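Local structure of hydrogenase 2 maturation peptidase (Thaumarchaeota archaeon SCGC AB-539-E09, 5TTX) at residues A[8-18]-A[41-52]; A[61-72]-A[120-130]. The protein is probably a peptidase that matures a [NiFe] hydrogenase by trimming the C-terminal end of its large subunit. All coordinates share one frame; numbering follows the deposited sequence.

Contact 1: A[8-18]-A[41-52]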
# COMPACT_ATOMS: atom_id res chain seq x y z
N LYS A 8 -9.06 -39.57 6.36
CA LYS A 8 -9.54 -38.48 7.22
C LYS A 8 -10.05 -37.33 6.35
O LYS A 8 -9.42 -36.28 6.28
CB LYS A 8 -8.41 -38.00 8.14
CG LYS A 8 -8.85 -37.10 9.30
CD LYS A 8 -7.65 -36.38 9.92
CE LYS A 8 -8.09 -35.24 10.83
NZ LYS A 8 -6.97 -34.32 11.21
N ARG A 9 -11.19 -37.52 5.70
CA ARG A 9 -11.65 -36.58 4.68
C ARG A 9 -12.97 -35.91 5.00
O ARG A 9 -13.12 -34.71 4.74
CB ARG A 9 -11.76 -37.29 3.33
CG ARG A 9 -10.42 -37.55 2.70
CD ARG A 9 -9.93 -36.33 1.94
NE ARG A 9 -8.50 -36.40 1.62
CZ ARG A 9 -7.88 -35.56 0.79
NH1 ARG A 9 -8.57 -34.58 0.19
NH2 ARG A 9 -6.58 -35.69 0.56
N VAL A 10 -13.94 -36.64 5.54
CA VAL A 10 -15.25 -36.08 5.88
C VAL A 10 -15.43 -36.14 7.39
O VAL A 10 -15.13 -37.17 8.01
CB VAL A 10 -16.39 -36.83 5.18
CG1 VAL A 10 -17.74 -36.36 5.74
CG2 VAL A 10 -16.31 -36.63 3.69
N LEU A 11 -15.91 -35.04 7.97
CA LEU A 11 -16.20 -34.94 9.39
C LEU A 11 -17.70 -34.84 9.55
O LEU A 11 -18.33 -33.94 8.98
CB LEU A 11 -15.53 -33.72 10.02
CG LEU A 11 -16.05 -33.40 11.44
CD1 LEU A 11 -15.75 -34.54 12.39
CD2 LEU A 11 -15.49 -32.07 12.02
N VAL A 12 -18.28 -35.76 10.32
CA VAL A 12 -19.66 -35.60 10.79
C VAL A 12 -19.60 -35.37 12.29
O VAL A 12 -19.17 -36.26 13.05
CB VAL A 12 -20.52 -36.83 10.44
CG1 VAL A 12 -21.98 -36.60 10.86
CG2 VAL A 12 -20.41 -37.18 8.96
N ALA A 13 -20.05 -34.19 12.72
CA ALA A 13 -19.85 -33.71 14.08
C ALA A 13 -21.19 -33.58 14.80
O ALA A 13 -22.05 -32.81 14.37
CB ALA A 13 -19.13 -32.35 14.10
N GLY A 14 -21.35 -34.33 15.89
CA GLY A 14 -22.50 -34.17 16.75
C GLY A 14 -22.20 -33.20 17.88
O GLY A 14 -21.22 -33.38 18.62
N VAL A 15 -23.03 -32.18 18.01
CA VAL A 15 -22.78 -31.10 18.96
C VAL A 15 -23.96 -31.03 19.92
O VAL A 15 -25.12 -30.95 19.48
CB VAL A 15 -22.59 -29.75 18.26
CG1 VAL A 15 -22.33 -28.67 19.26
CG2 VAL A 15 -21.46 -29.82 17.26
N GLY A 16 -23.67 -31.02 21.21
CA GLY A 16 -24.68 -30.78 22.23
C GLY A 16 -24.33 -31.53 23.51
O GLY A 16 -23.33 -32.24 23.59
N ASN A 17 -25.19 -31.37 24.50
CA ASN A 17 -24.99 -31.92 25.84
C ASN A 17 -25.91 -33.13 26.05
O ASN A 17 -27.13 -32.96 26.19
CB ASN A 17 -25.27 -30.85 26.88
CG ASN A 17 -24.83 -31.26 28.28
OD1 ASN A 17 -24.66 -32.44 28.60
ND2 ASN A 17 -24.65 -30.26 29.13
N ARG A 18 -25.32 -34.33 26.10
CA ARG A 18 -26.06 -35.58 26.33
C ARG A 18 -26.88 -35.58 27.62
O ARG A 18 -27.81 -36.38 27.73
CB ARG A 18 -25.12 -36.78 26.41
CG ARG A 18 -24.65 -37.29 25.08
CD ARG A 18 -23.63 -38.37 25.27
NE ARG A 18 -22.90 -38.66 24.03
CZ ARG A 18 -23.29 -39.56 23.13
NH1 ARG A 18 -24.41 -40.25 23.33
NH2 ARG A 18 -22.56 -39.80 22.05
N TYR A 41 -12.77 -42.99 5.52
CA TYR A 41 -12.51 -41.56 5.35
C TYR A 41 -13.53 -40.68 6.06
O TYR A 41 -13.29 -39.49 6.24
CB TYR A 41 -12.40 -41.22 3.85
CG TYR A 41 -13.70 -41.28 3.09
CD1 TYR A 41 -14.61 -40.23 3.17
CD2 TYR A 41 -14.02 -42.37 2.30
CE1 TYR A 41 -15.83 -40.28 2.52
CE2 TYR A 41 -15.22 -42.40 1.59
CZ TYR A 41 -16.12 -41.35 1.72
OH TYR A 41 -17.32 -41.37 1.06
N VAL A 42 -14.65 -41.25 6.50
CA VAL A 42 -15.63 -40.52 7.29
C VAL A 42 -15.24 -40.58 8.76
O VAL A 42 -15.01 -41.67 9.30
CB VAL A 42 -17.04 -41.11 7.08
CG1 VAL A 42 -18.05 -40.39 7.97
CG2 VAL A 42 -17.41 -40.99 5.63
N ASP A 43 -15.15 -39.42 9.41
CA ASP A 43 -15.02 -39.36 10.87
C ASP A 43 -16.34 -38.88 11.45
O ASP A 43 -16.71 -37.72 11.28
CB ASP A 43 -13.91 -38.40 11.30
CG ASP A 43 -12.56 -39.00 11.24
OD1 ASP A 43 -11.63 -38.32 11.70
OD2 ASP A 43 -12.42 -40.14 10.73
N ALA A 44 -17.06 -39.78 12.11
CA ALA A 44 -18.24 -39.42 12.90
C ALA A 44 -17.77 -39.16 14.32
O ALA A 44 -17.36 -40.08 15.01
CB ALA A 44 -19.28 -40.54 12.87
N ARG A 45 -17.79 -37.90 14.75
CA ARG A 45 -17.13 -37.52 15.99
C ARG A 45 -18.13 -36.85 16.93
O ARG A 45 -18.85 -35.92 16.53
CB ARG A 45 -15.93 -36.60 15.72
CG ARG A 45 -14.58 -37.35 15.72
CD ARG A 45 -13.38 -36.49 15.30
NE ARG A 45 -13.16 -35.32 16.17
CZ ARG A 45 -12.37 -34.30 15.86
NH1 ARG A 45 -12.22 -33.28 16.70
NH2 ARG A 45 -11.72 -34.28 14.70
N ASP A 46 -18.16 -37.32 18.16
CA ASP A 46 -19.03 -36.78 19.21
C ASP A 46 -18.29 -35.61 19.86
O ASP A 46 -17.44 -35.79 20.73
CB ASP A 46 -19.37 -37.88 20.20
CG ASP A 46 -20.12 -37.38 21.42
OD1 ASP A 46 -20.53 -36.19 21.46
OD2 ASP A 46 -20.31 -38.19 22.34
N ILE A 47 -18.61 -34.40 19.42
CA ILE A 47 -17.96 -33.20 19.93
C ILE A 47 -18.55 -32.77 21.28
O ILE A 47 -17.86 -32.10 22.07
CB ILE A 47 -18.08 -32.12 18.85
CG1 ILE A 47 -17.39 -32.61 17.57
CG2 ILE A 47 -17.49 -30.79 19.28
CD1 ILE A 47 -15.89 -32.77 17.70
N GLY A 48 -19.80 -33.15 21.56
CA GLY A 48 -20.40 -32.79 22.83
C GLY A 48 -20.50 -31.28 22.99
O GLY A 48 -20.98 -30.57 22.11
N THR A 49 -20.02 -30.80 24.14
CA THR A 49 -19.96 -29.38 24.49
C THR A 49 -18.54 -28.85 24.48
O THR A 49 -18.30 -27.73 24.93
CB THR A 49 -20.53 -29.16 25.90
OG1 THR A 49 -19.85 -30.03 26.81
CG2 THR A 49 -22.01 -29.45 25.95
N ALA A 50 -17.58 -29.66 24.04
CA ALA A 50 -16.17 -29.30 24.15
C ALA A 50 -15.66 -28.47 22.98
O ALA A 50 -14.51 -28.02 23.03
CB ALA A 50 -15.32 -30.58 24.29
N GLY A 51 -16.47 -28.26 21.93
CA GLY A 51 -16.03 -27.53 20.73
C GLY A 51 -14.91 -28.24 19.98
O GLY A 51 -14.37 -29.26 20.39
N ILE A 52 -14.53 -27.65 18.85
CA ILE A 52 -13.46 -28.22 18.03
C ILE A 52 -12.49 -27.12 17.63
O ILE A 52 -12.91 -25.98 17.36
CB ILE A 52 -14.04 -28.94 16.80
CG1 ILE A 52 -12.91 -29.46 15.90
CG2 ILE A 52 -15.02 -28.04 16.09
CD1 ILE A 52 -13.31 -30.66 15.03
O HOH W 1 -21.14 -36.11 24.34

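Contact 2: A[61-72]-A[120-130]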
# COMPACT_ATOMS: atom_id res chain seq x y z
N TYR A 61 -10.20 -31.56 7.20
CA TYR A 61 -11.32 -32.14 6.47
C TYR A 61 -11.64 -31.29 5.26
O TYR A 61 -11.41 -30.08 5.24
CB TYR A 61 -12.57 -32.24 7.36
CG TYR A 61 -12.33 -33.12 8.54
CD1 TYR A 61 -12.54 -34.49 8.47
CD2 TYR A 61 -11.85 -32.59 9.73
CE1 TYR A 61 -12.29 -35.32 9.56
CE2 TYR A 61 -11.61 -33.40 10.83
CZ TYR A 61 -11.83 -34.76 10.73
OH TYR A 61 -11.58 -35.57 11.80
N GLU A 62 -12.15 -31.94 4.22
CA GLU A 62 -12.65 -31.23 3.05
C GLU A 62 -14.16 -31.05 3.08
O GLU A 62 -14.69 -30.24 2.32
CB GLU A 62 -12.25 -31.98 1.78
CG GLU A 62 -13.00 -33.28 1.56
CD GLU A 62 -12.57 -34.03 0.30
OE1 GLU A 62 -11.74 -33.49 -0.46
OE2 GLU A 62 -13.08 -35.15 0.06
N LYS A 63 -14.86 -31.79 3.92
CA LYS A 63 -16.30 -31.65 4.01
C LYS A 63 -16.69 -31.84 5.47
O LYS A 63 -16.12 -32.69 6.16
CB LYS A 63 -17.01 -32.64 3.08
CG LYS A 63 -18.51 -32.61 3.12
CD LYS A 63 -19.09 -33.53 2.07
CE LYS A 63 -20.61 -33.54 2.09
NZ LYS A 63 -21.14 -32.26 1.55
N VAL A 64 -17.60 -31.00 5.96
CA VAL A 64 -18.06 -31.05 7.35
C VAL A 64 -19.58 -31.04 7.36
O VAL A 64 -20.21 -30.28 6.62
CB VAL A 64 -17.53 -29.89 8.21
CG1 VAL A 64 -17.99 -30.08 9.63
CG2 VAL A 64 -16.03 -29.89 8.20
N ILE A 65 -20.15 -31.89 8.21
CA ILE A 65 -21.58 -31.91 8.52
C ILE A 65 -21.71 -31.76 10.03
O ILE A 65 -21.18 -32.58 10.78
CB ILE A 65 -22.23 -33.22 8.04
CG1 ILE A 65 -22.05 -33.38 6.54
CG2 ILE A 65 -23.70 -33.32 8.46
CD1 ILE A 65 -22.67 -34.69 6.01
N PHE A 66 -22.42 -30.72 10.46
CA PHE A 66 -22.68 -30.46 11.88
C PHE A 66 -24.11 -30.84 12.21
O PHE A 66 -25.04 -30.48 11.47
CB PHE A 66 -22.47 -28.98 12.26
CG PHE A 66 -21.06 -28.63 12.60
CD1 PHE A 66 -20.60 -28.75 13.90
CD2 PHE A 66 -20.17 -28.19 11.61
CE1 PHE A 66 -19.27 -28.44 14.22
CE2 PHE A 66 -18.86 -27.87 11.93
CZ PHE A 66 -18.41 -28.01 13.23
N LEU A 67 -24.28 -31.52 13.34
CA LEU A 67 -25.60 -31.89 13.85
C LEU A 67 -25.76 -31.29 15.24
O LEU A 67 -24.89 -31.45 16.10
CB LEU A 67 -25.77 -33.41 13.87
CG LEU A 67 -25.65 -34.08 12.50
CD1 LEU A 67 -24.74 -35.25 12.68
CD2 LEU A 67 -26.98 -34.56 12.00
N ASP A 68 -26.88 -30.59 15.45
CA ASP A 68 -27.12 -29.98 16.74
C ASP A 68 -28.62 -29.83 16.93
O ASP A 68 -29.42 -30.19 16.07
CB ASP A 68 -26.40 -28.62 16.86
CG ASP A 68 -26.92 -27.58 15.87
OD1 ASP A 68 -27.70 -27.93 14.98
OD2 ASP A 68 -26.54 -26.40 15.97
N SER A 69 -28.98 -29.24 18.06
CA SER A 69 -30.37 -28.98 18.40
C SER A 69 -30.64 -27.48 18.26
O SER A 69 -29.83 -26.66 18.70
CB SER A 69 -30.66 -29.50 19.82
OG SER A 69 -31.97 -29.17 20.25
N VAL A 70 -31.74 -27.13 17.61
CA VAL A 70 -32.05 -25.73 17.29
C VAL A 70 -33.53 -25.48 17.58
O VAL A 70 -34.39 -26.21 17.10
CB VAL A 70 -31.76 -25.38 15.81
CG1 VAL A 70 -30.28 -25.44 15.51
CG2 VAL A 70 -32.53 -26.29 14.87
N GLU A 71 -33.83 -24.41 18.30
CA GLU A 71 -35.22 -24.01 18.45
C GLU A 71 -35.65 -23.15 17.26
O GLU A 71 -35.26 -22.00 17.13
CB GLU A 71 -35.44 -23.30 19.79
CG GLU A 71 -35.44 -24.32 20.96
CD GLU A 71 -36.81 -25.00 21.21
OE1 GLU A 71 -37.05 -25.37 22.41
OE2 GLU A 71 -37.65 -25.14 20.25
N LEU A 72 -36.49 -23.72 16.41
CA LEU A 72 -37.11 -23.06 15.28
C LEU A 72 -38.61 -23.25 15.42
O LEU A 72 -39.08 -24.06 16.22
CB LEU A 72 -36.63 -23.68 13.95
CG LEU A 72 -35.12 -23.61 13.80
CD1 LEU A 72 -34.69 -24.38 12.59
CD2 LEU A 72 -34.65 -22.10 13.73
N PRO A 120 -13.28 -25.91 5.59
CA PRO A 120 -13.51 -26.46 4.25
C PRO A 120 -14.71 -25.81 3.61
O PRO A 120 -15.66 -25.40 4.29
CB PRO A 120 -13.75 -27.96 4.52
CG PRO A 120 -14.08 -28.05 5.97
CD PRO A 120 -13.34 -26.94 6.64
N GLY A 121 -14.66 -25.71 2.28
CA GLY A 121 -15.71 -25.06 1.52
C GLY A 121 -17.05 -25.76 1.58
O GLY A 121 -18.07 -25.13 1.27
N GLU A 122 -17.08 -27.03 1.99
CA GLU A 122 -18.31 -27.82 2.06
C GLU A 122 -18.75 -27.96 3.52
O GLU A 122 -18.27 -28.83 4.24
CB GLU A 122 -18.09 -29.19 1.42
CG GLU A 122 -17.63 -29.10 -0.00
CD GLU A 122 -18.77 -29.29 -0.98
OE1 GLU A 122 -19.49 -30.30 -0.85
OE2 GLU A 122 -18.94 -28.44 -1.88
N VAL A 123 -19.70 -27.11 3.93
CA VAL A 123 -20.20 -27.04 5.31
C VAL A 123 -21.72 -27.15 5.29
O VAL A 123 -22.40 -26.34 4.65
CB VAL A 123 -19.76 -25.74 6.02
CG1 VAL A 123 -20.30 -25.71 7.47
CG2 VAL A 123 -18.25 -25.63 6.02
N THR A 124 -22.24 -28.12 6.03
CA THR A 124 -23.66 -28.48 6.08
C THR A 124 -24.07 -28.57 7.56
O THR A 124 -23.33 -29.09 8.39
CB THR A 124 -23.94 -29.80 5.36
OG1 THR A 124 -23.81 -29.63 3.95
CG2 THR A 124 -25.38 -30.33 5.64
N LEU A 125 -25.25 -28.04 7.89
CA LEU A 125 -25.72 -28.03 9.27
C LEU A 125 -27.11 -28.63 9.28
O LEU A 125 -27.96 -28.25 8.48
CB LEU A 125 -25.74 -26.63 9.89
CG LEU A 125 -24.41 -25.92 10.08
CD1 LEU A 125 -24.18 -24.92 8.93
CD2 LEU A 125 -24.40 -25.23 11.40
N ILE A 126 -27.29 -29.62 10.15
CA ILE A 126 -28.56 -30.30 10.33
C ILE A 126 -28.98 -30.06 11.77
O ILE A 126 -28.35 -30.56 12.72
CB ILE A 126 -28.44 -31.80 10.02
CG1 ILE A 126 -28.16 -32.00 8.52
CG2 ILE A 126 -29.68 -32.54 10.49
CD1 ILE A 126 -27.66 -33.40 8.18
N GLY A 127 -30.03 -29.27 11.95
CA GLY A 127 -30.57 -28.97 13.26
C GLY A 127 -31.85 -29.74 13.47
O GLY A 127 -32.59 -30.03 12.52
N CYS A 128 -32.12 -30.07 14.74
CA CYS A 128 -33.32 -30.77 15.16
C CYS A 128 -34.08 -29.96 16.20
O CYS A 128 -33.49 -29.51 17.19
CB CYS A 128 -32.96 -32.14 15.76
SG CYS A 128 -34.40 -33.01 16.38
N ILE A 129 -35.37 -29.74 15.98
CA ILE A 129 -36.17 -29.02 16.97
C ILE A 129 -36.39 -29.96 18.15
O ILE A 129 -36.92 -31.05 17.96
CB ILE A 129 -37.50 -28.55 16.41
CG1 ILE A 129 -37.26 -27.61 15.22
CG2 ILE A 129 -38.35 -27.88 17.54
CD1 ILE A 129 -38.55 -27.09 14.60
N PRO A 130 -36.00 -29.58 19.37
CA PRO A 130 -36.17 -30.47 20.52
C PRO A 130 -37.60 -30.48 21.01
O PRO A 130 -38.43 -29.62 20.67
CB PRO A 130 -35.26 -29.85 21.58
CG PRO A 130 -35.45 -28.37 21.33
CD PRO A 130 -35.45 -28.27 19.78
O HOH W 2 -21.09 -30.13 3.36
O HOH W 3 -33.08 -31.48 19.41
O HOH W 4 -39.50 -26.99 20.88

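Contact 1: A[8-18]-A[41-52]
Arg18 meets Asp46 near the C-terminal ends of the paired parallel strands 10-15 and 42-48 of a beta-alpha-beta unit. Both NE and NH2 of the guanidinium go to one carboxylate oxygen. NH2 makes the shorter bond of this salt bridge, 2.8 Å to OD2 of Asp46, and OD2 lies at the guanidinium edge, in its plane. The two flat groups are turned 63° apart. Asp46 CG lies anti to the backbone N (chi1 172°), which brings the carboxylate to the arginine. A water links Arg18 NE to Asp46 OD1, and Arg18 NH2 also pairs with Asp31 of helix 25-34.

Backbone bonds join the strands. Tyr41 O takes both Arg9 N (2.9 Å) and Val10 N. Beyond Gly14 a beta bulge shifts the register, and Gly14 O takes Ile47 N (2.9 Å) and Gly48 N (3.3 Å).

Apolar contacts lie on both faces. Val10 CG2 sits at the edge of the Tyr41 ring, 3.9 Å from CE1. Val12 CG2 packs on Val42 CG1. On the other face Leu11 CD2 meets Ile52 CD1 tip to tip at 4.0 Å.

Asp46 and Asp31 together balance and fix the Arg18 guanidinium. Its charge probably favours the ionised form of both carboxylates.

Contact 2: A[61-72]-A[120-130]
Water 2 is gripped by Lys63 NZ and Thr124 OG1, each at 2.8 Å, and weakly by Val64 O. It lies beside two neighbouring parallel strands, 63-69 and 122-128, in the middle of the mixed sheet of the hydrogenase maturation protease fold. The Lys63 chain is extended until its last torsion, where it bends (chi4 72°) and carries NZ to the water. In the conformer given, and so with some doubt, NZ also lies 3.5 Å from Glu122 OE1, a long salt bridge.

The strands are joined by seven backbone bonds, from Val64 N to Glu122 O through to Val70 N to Cys128 O. The shortest is Ile126 N to Phe66 O at 2.7 Å.

Ile65, Leu67 and Ile126 share one face. Leu67 CD2 lies against CB of Ile126 at 3.7 Å, and the two side chains run side by side in the same direction. Ile126 CD1 also reaches CG2 of Ile65. Helix 141-158 covers part of this face, with Ala157 on Ile65.

Asp68 is on the opposite face with Phe66 and Leu125. Its OD1 rests 3.5 Å from Gly127 CA and forms a salt bridge with Arg98 of the second subunit. Met99 of that subunit packs on Phe66, so this face is part of a subunit interface.

Past the strand ends, Glu71 bends at chi2 (-85°) and its carboxylate crosses the Pro130 ring at a slant, Glu71 OE1 3.6 Å from Pro130 CG. A second water joins Ser69 to Cys128: it lies 2.7 Å from Ser69 OG and donates to Cys128 O.

Overall arrangement
From the N terminus the chain enters strand 10-15, passes through helix 25-34 and returns as strand 42-48. Contact 1 closes this short beta-alpha-beta loop at one edge of the sheet within the chain. Helix 54-58 then leads to strand 63-69, which lies on the far side of strand 10-15 from strand 42-48. Contact 2 closes a longer loop holding strand 79-83 and helices 86-98 and 107-116. The two loops follow in series and neither crosses the other. Their centres are about 10 Å apart. Strands 10-15 and 63-69 join them directly, and Tyr61 OH reaches Asp43 OD1 at 2.8 Å. Both contacts touch the second subunit.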